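PDB 6C72: particle-associated glycoside hydrolase from Acinetobacter phage Fri1, which serves as the phage tailspike, a depolymerase that probably cleaves the glycosidic bonds of the capsular polysaccharide of Acinetobacter baumannii during virus entry. Local coordinates for residues S18-L27 with Q37-A46. Residues are numbered along the deposited sequence; the frame is centred on the assembly and turned at random.
Sequences SVQVDSVNAL and QKATTTSYVA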
ATOM      1  N   SER A  18      30.452  49.442   7.512  1.00149.85           N
ATOM      2  CA  SER A  18      30.517  47.988   7.422  1.00148.79           C
ATOM      3  C   SER A  18      31.943  47.484   7.618  1.00147.58           C
ATOM      4  O   SER A  18      32.855  47.863   6.879  1.00147.01           O
ATOM      5  CB  SER A  18      29.979  47.507   6.070  1.00146.99           C
ATOM      6  OG  SER A  18      30.797  47.956   5.000  1.00147.37           O
ATOM      7  N   VAL A  19      32.129  46.629   8.618  1.00 74.68           N
ATOM      8  CA  VAL A  19      33.436  46.070   8.944  1.00 73.34           C
ATOM      9  C   VAL A  19      33.676  44.813   8.107  1.00 71.88           C
ATOM     10  O   VAL A  19      32.773  43.990   7.915  1.00 71.95           O
ATOM     11  CB  VAL A  19      33.524  45.782  10.454  1.00 73.52           C
ATOM     12  CG1 VAL A  19      34.846  45.123  10.813  1.00 71.95           C
ATOM     13  CG2 VAL A  19      33.344  47.067  11.229  1.00 74.71           C
ATOM     14  N   GLN A  20      34.908  44.653   7.623  1.00 88.76           N
ATOM     15  CA  GLN A  20      35.317  43.487   6.843  1.00 87.02           C
ATOM     16  C   GLN A  20      36.723  43.101   7.274  1.00 86.09           C
ATOM     17  O   GLN A  20      37.660  43.886   7.095  1.00 86.99           O
ATOM     18  CB  GLN A  20      35.292  43.778   5.331  1.00 85.99           C
ATOM     19  CG  GLN A  20      35.386  42.532   4.433  1.00 83.92           C
ATOM     20  CD  GLN A  20      35.413  42.834   2.920  1.00 86.01           C
ATOM     21  OE1 GLN A  20      35.141  43.953   2.467  1.00 88.90           O
ATOM     22  NE2 GLN A  20      35.766  41.821   2.139  1.00 85.22           N
ATOM     23  N   VAL A  21      36.873  41.917   7.859  1.00 61.91           N
ATOM     24  CA  VAL A  21      38.176  41.417   8.279  1.00 62.48           C
ATOM     25  C   VAL A  21      38.413  40.061   7.618  1.00 60.85           C
ATOM     26  O   VAL A  21      37.542  39.521   6.939  1.00 59.08           O
ATOM     27  CB  VAL A  21      38.318  41.331   9.812  1.00 61.16           C
ATOM     28  CG1 VAL A  21      38.230  42.718  10.420  1.00 63.45           C
ATOM     29  CG2 VAL A  21      37.260  40.426  10.395  1.00 59.02           C
ATOM     30  N   ASP A  22      39.630  39.536   7.790  1.00 96.85           N
ATOM     31  CA  ASP A  22      40.059  38.339   7.074  1.00 95.69           C
ATOM     32  C   ASP A  22      39.918  37.049   7.880  1.00 95.17           C
ATOM     33  O   ASP A  22      40.069  35.965   7.304  1.00 94.34           O
ATOM     34  CB  ASP A  22      41.511  38.500   6.585  1.00 98.38           C
ATOM     35  CG  ASP A  22      42.509  38.692   7.718  1.00 99.56           C
ATOM     36  OD1 ASP A  22      42.105  38.678   8.898  1.00 97.56           O
ATOM     37  OD2 ASP A  22      43.707  38.890   7.423  1.00102.75           O
ATOM     38  N   SER A  23      39.638  37.131   9.178  1.00 72.16           N
ATOM     39  CA  SER A  23      39.555  35.936  10.012  1.00 71.32           C
ATOM     40  C   SER A  23      38.897  36.308  11.331  1.00 72.00           C
ATOM     41  O   SER A  23      38.701  37.487  11.638  1.00 73.30           O
ATOM     42  CB  SER A  23      40.930  35.312  10.265  1.00 69.62           C
ATOM     43  OG  SER A  23      41.721  36.156  11.079  1.00 69.37           O
ATOM     44  N   VAL A  24      38.588  35.275  12.124  1.00 49.87           N
ATOM     45  CA  VAL A  24      38.046  35.492  13.462  1.00 48.35           C
ATOM     46  C   VAL A  24      39.094  36.136  14.361  1.00 50.55           C
ATOM     47  O   VAL A  24      38.780  37.029  15.161  1.00 50.84           O
ATOM     48  CB  VAL A  24      37.519  34.166  14.053  1.00 45.48           C
ATOM     49  CG1 VAL A  24      37.461  34.237  15.565  1.00 44.72           C
ATOM     50  CG2 VAL A  24      36.133  33.845  13.512  1.00 43.11           C
ATOM     51  N   ASN A  25      40.358  35.723  14.232  1.00 61.13           N
ATOM     52  CA  ASN A  25      41.410  36.339  15.036  1.00 59.86           C
ATOM     53  C   ASN A  25      41.489  37.836  14.777  1.00 62.00           C
ATOM     54  O   ASN A  25      41.730  38.621  15.701  1.00 62.13           O
ATOM     55  CB  ASN A  25      42.762  35.671  14.770  1.00 60.33           C
ATOM     56  CG  ASN A  25      42.874  34.307  15.439  1.00 58.74           C
ATOM     57  OD1 ASN A  25      42.094  33.981  16.341  1.00 56.37           O
ATOM     58  ND2 ASN A  25      43.842  33.503  15.005  1.00 60.33           N
ATOM     59  N   ALA A  26      41.301  38.253  13.523  1.00 63.65           N
ATOM     60  CA  ALA A  26      41.298  39.684  13.228  1.00 65.36           C
ATOM     61  C   ALA A  26      40.090  40.371  13.858  1.00 67.03           C
ATOM     62  O   ALA A  26      40.199  41.496  14.362  1.00 67.90           O
ATOM     63  CB  ALA A  26      41.328  39.913  11.715  1.00 66.18           C
ATOM     64  N   LEU A  27      38.939  39.691  13.862  1.00 56.14           N
ATOM     65  CA  LEU A  27      37.731  40.244  14.470  1.00 54.86           C
ATOM     66  C   LEU A  27      37.914  40.477  15.971  1.00 54.85           C
ATOM     67  O   LEU A  27      37.402  41.459  16.518  1.00 55.77           O
ATOM     68  CB  LEU A  27      36.551  39.305  14.203  1.00 51.46           C
ATOM     69  CG  LEU A  27      35.115  39.753  14.495  1.00 50.42           C
ATOM     70  CD1 LEU A  27      34.722  40.976  13.676  1.00 52.48           C
ATOM     71  CD2 LEU A  27      34.149  38.599  14.235  1.00 49.90           C
ATOM     72  N   GLN A  37      26.488  46.843  15.122  1.00 78.42           N
ATOM     73  CA  GLN A  37      27.237  47.128  13.909  1.00 79.73           C
ATOM     74  C   GLN A  37      27.541  45.840  13.157  1.00 78.27           C
ATOM     75  O   GLN A  37      27.801  44.794  13.757  1.00 75.99           O
ATOM     76  CB  GLN A  37      28.545  47.854  14.219  1.00 80.20           C
ATOM     77  CG  GLN A  37      29.311  48.254  12.965  1.00 80.74           C
ATOM     78  CD  GLN A  37      30.649  48.888  13.260  1.00 80.55           C
ATOM     79  OE1 GLN A  37      31.178  48.771  14.363  1.00 80.06           O
ATOM     80  NE2 GLN A  37      31.217  49.550  12.263  1.00 80.70           N
ATOM     81  N   LYS A  38      27.530  45.935  11.829  1.00 94.69           N
ATOM     82  CA  LYS A  38      27.754  44.791  10.956  1.00 93.67           C
ATOM     83  C   LYS A  38      29.246  44.519  10.791  1.00 93.10           C
ATOM     84  O   LYS A  38      30.030  45.438  10.540  1.00 93.73           O
ATOM     85  CB  LYS A  38      27.136  45.069   9.586  1.00 95.23           C
ATOM     86  CG  LYS A  38      27.153  43.922   8.583  1.00 90.76           C
ATOM     87  CD  LYS A  38      26.284  44.289   7.382  1.00 89.13           C
ATOM     88  CE  LYS A  38      26.520  43.369   6.193  1.00 83.62           C
ATOM     89  NZ  LYS A  38      25.717  43.789   5.002  1.00 83.63           N
ATOM     90  N   ALA A  39      29.636  43.255  10.945  1.00 57.33           N
ATOM     91  CA  ALA A  39      30.986  42.799  10.636  1.00 57.03           C
ATOM     92  C   ALA A  39      30.907  41.518   9.821  1.00 55.64           C
ATOM     93  O   ALA A  39      30.034  40.676  10.056  1.00 52.83           O
ATOM     94  CB  ALA A  39      31.822  42.551  11.884  1.00 56.35           C
ATOM     95  N   THR A  40      31.815  41.380   8.859  1.00 76.02           N
ATOM     96  CA  THR A  40      31.850  40.227   7.970  1.00 72.84           C
ATOM     97  C   THR A  40      33.276  39.704   7.889  1.00 72.45           C
ATOM     98  O   THR A  40      34.193  40.449   7.534  1.00 72.26           O
ATOM     99  CB  THR A  40      31.304  40.590   6.586  1.00 69.84           C
ATOM    100  OG1 THR A  40      29.886  40.782   6.679  1.00 68.26           O
ATOM    101  CG2 THR A  40      31.602  39.486   5.573  1.00 65.75           C
ATOM    102  N   THR A  41      33.464  38.441   8.256  1.00 57.32           N
ATOM    103  CA  THR A  41      34.757  37.778   8.149  1.00 56.21           C
ATOM    104  C   THR A  41      34.921  37.152   6.772  1.00 53.43           C
ATOM    105  O   THR A  41      33.968  36.617   6.201  1.00 51.26           O
ATOM    106  CB  THR A  41      34.915  36.691   9.212  1.00 56.32           C
ATOM    107  OG1 THR A  41      33.818  35.774   9.123  1.00 55.03           O
ATOM    108  CG2 THR A  41      34.980  37.296  10.605  1.00 57.43           C
ATOM    109  N   THR A  42      36.134  37.260   6.230  1.00 68.07           N
ATOM    110  CA  THR A  42      36.463  36.599   4.973  1.00 65.82           C
ATOM    111  C   THR A  42      36.500  35.086   5.138  1.00 64.93           C
ATOM    112  O   THR A  42      35.956  34.345   4.311  1.00 62.92           O
ATOM    113  CB  THR A  42      37.822  37.101   4.475  1.00 65.66           C
ATOM    114  OG1 THR A  42      37.739  38.490   4.130  1.00 66.94           O
ATOM    115  CG2 THR A  42      38.286  36.283   3.283  1.00 65.19           C
ATOM    116  N   SER A  43      37.185  34.612   6.176  1.00 58.34           N
ATOM    117  CA  SER A  43      37.232  33.204   6.542  1.00 57.93           C
ATOM    118  C   SER A  43      37.179  33.093   8.053  1.00 58.96           C
ATOM    119  O   SER A  43      37.240  34.095   8.768  1.00 59.88           O
ATOM    120  CB  SER A  43      38.500  32.524   6.026  1.00 57.23           C
ATOM    121  OG  SER A  43      38.750  32.879   4.686  1.00 56.32           O
ATOM    122  N   TYR A  44      37.084  31.858   8.550  1.00 46.25           N
ATOM    123  CA  TYR A  44      37.329  31.664   9.974  1.00 45.33           C
ATOM    124  C   TYR A  44      38.824  31.743  10.267  1.00 47.96           C
ATOM    125  O   TYR A  44      39.274  32.608  11.020  1.00 49.01           O
ATOM    126  CB  TYR A  44      36.759  30.334  10.450  1.00 42.89           C
ATOM    127  CG  TYR A  44      36.631  30.244  11.957  1.00 41.54           C
ATOM    128  CD1 TYR A  44      37.736  29.995  12.763  1.00 42.87           C
ATOM    129  CD2 TYR A  44      35.394  30.402  12.574  1.00 39.86           C
ATOM    130  CE1 TYR A  44      37.605  29.912  14.127  1.00 41.82           C
ATOM    131  CE2 TYR A  44      35.260  30.316  13.922  1.00 38.14           C
ATOM    132  CZ  TYR A  44      36.359  30.064  14.694  1.00 39.42           C
ATOM    133  OH  TYR A  44      36.209  29.980  16.048  1.00 38.53           O
ATOM    134  N   VAL A  45      39.612  30.855   9.663  1.00 55.76           N
ATOM    135  CA  VAL A  45      41.071  30.936   9.701  1.00 55.02           C
ATOM    136  C   VAL A  45      41.562  31.658   8.450  1.00 56.07           C
ATOM    137  O   VAL A  45      41.194  31.295   7.325  1.00 56.47           O
ATOM    138  CB  VAL A  45      41.708  29.542   9.825  1.00 54.40           C
ATOM    139  CG1 VAL A  45      43.218  29.636   9.696  1.00 57.51           C
ATOM    140  CG2 VAL A  45      41.336  28.925  11.160  1.00 52.91           C
ATOM    141  N   ALA A  46      42.402  32.671   8.648  1.00 63.27           N
ATOM    142  CA  ALA A  46      42.793  33.556   7.557  1.00 65.53           C
ATOM    143  C   ALA A  46      43.396  32.776   6.397  1.00 67.41           C
ATOM    144  O   ALA A  46      44.252  31.906   6.589  1.00 68.58           O
ATOM    145  CB  ALA A  46      43.787  34.599   8.060  1.00 68.36           C
TER
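Strands 19-21 and 38-41 pair in parallel at the N-terminal end of the chain, ahead of the long stack of parallel strands that forms the body of the spike, and the pairing runs on into the turns that follow both strands. Val19 and Ala39 lie side by side on one face of the sheet, CB of Val19 3.9 Å from CB of Ala39, and CG2 of Val19 rests on NE2 of Gln37 at 3.4 Å; Gln37 OE1 accepts a hydrogen bond from Leu33 N. Backbone bonds pass from Val19 N to Lys38 O, from Thr40 N to Val19 O and from Val21 N to Thr40 O. Val21 O then takes two donors from one residue: Thr42 N at 2.8 Å and Thr42 OG1 at 3.0 Å, the hydroxyl sitting above the carbonyl plane. Thr42 OG1 can reach because it lies beside its own backbone N, chi1 -66°. Together with helix 24-27 the strands make a small beta-alpha-beta unit at one edge of a mixed sheet. Ser23 is the N-cap of that helix, its OG accepting from Ala26 N. The start of the helix is also tied across the contact, since Val24 N donates to Tyr44 O at 3.0 Å, in the carbonyl plane and nearly straight (171°). Val24 CG2 lies over one face of the Tyr44 ring, 3.7 Å from its centroid, a CH-pi contact; the ring's hydroxyl bonds to Gly67 O. At the last residue of the helix, Leu27 spreads its two methyls, CD1 on Ala39 CB and CD2 on Thr41 CG2, with Tyr55 and Trp81 packed around it. On the other side of the sheet, Thr40 packs on Lys38 of a second subunit and Gln20 on Asn36 of that same neighbour.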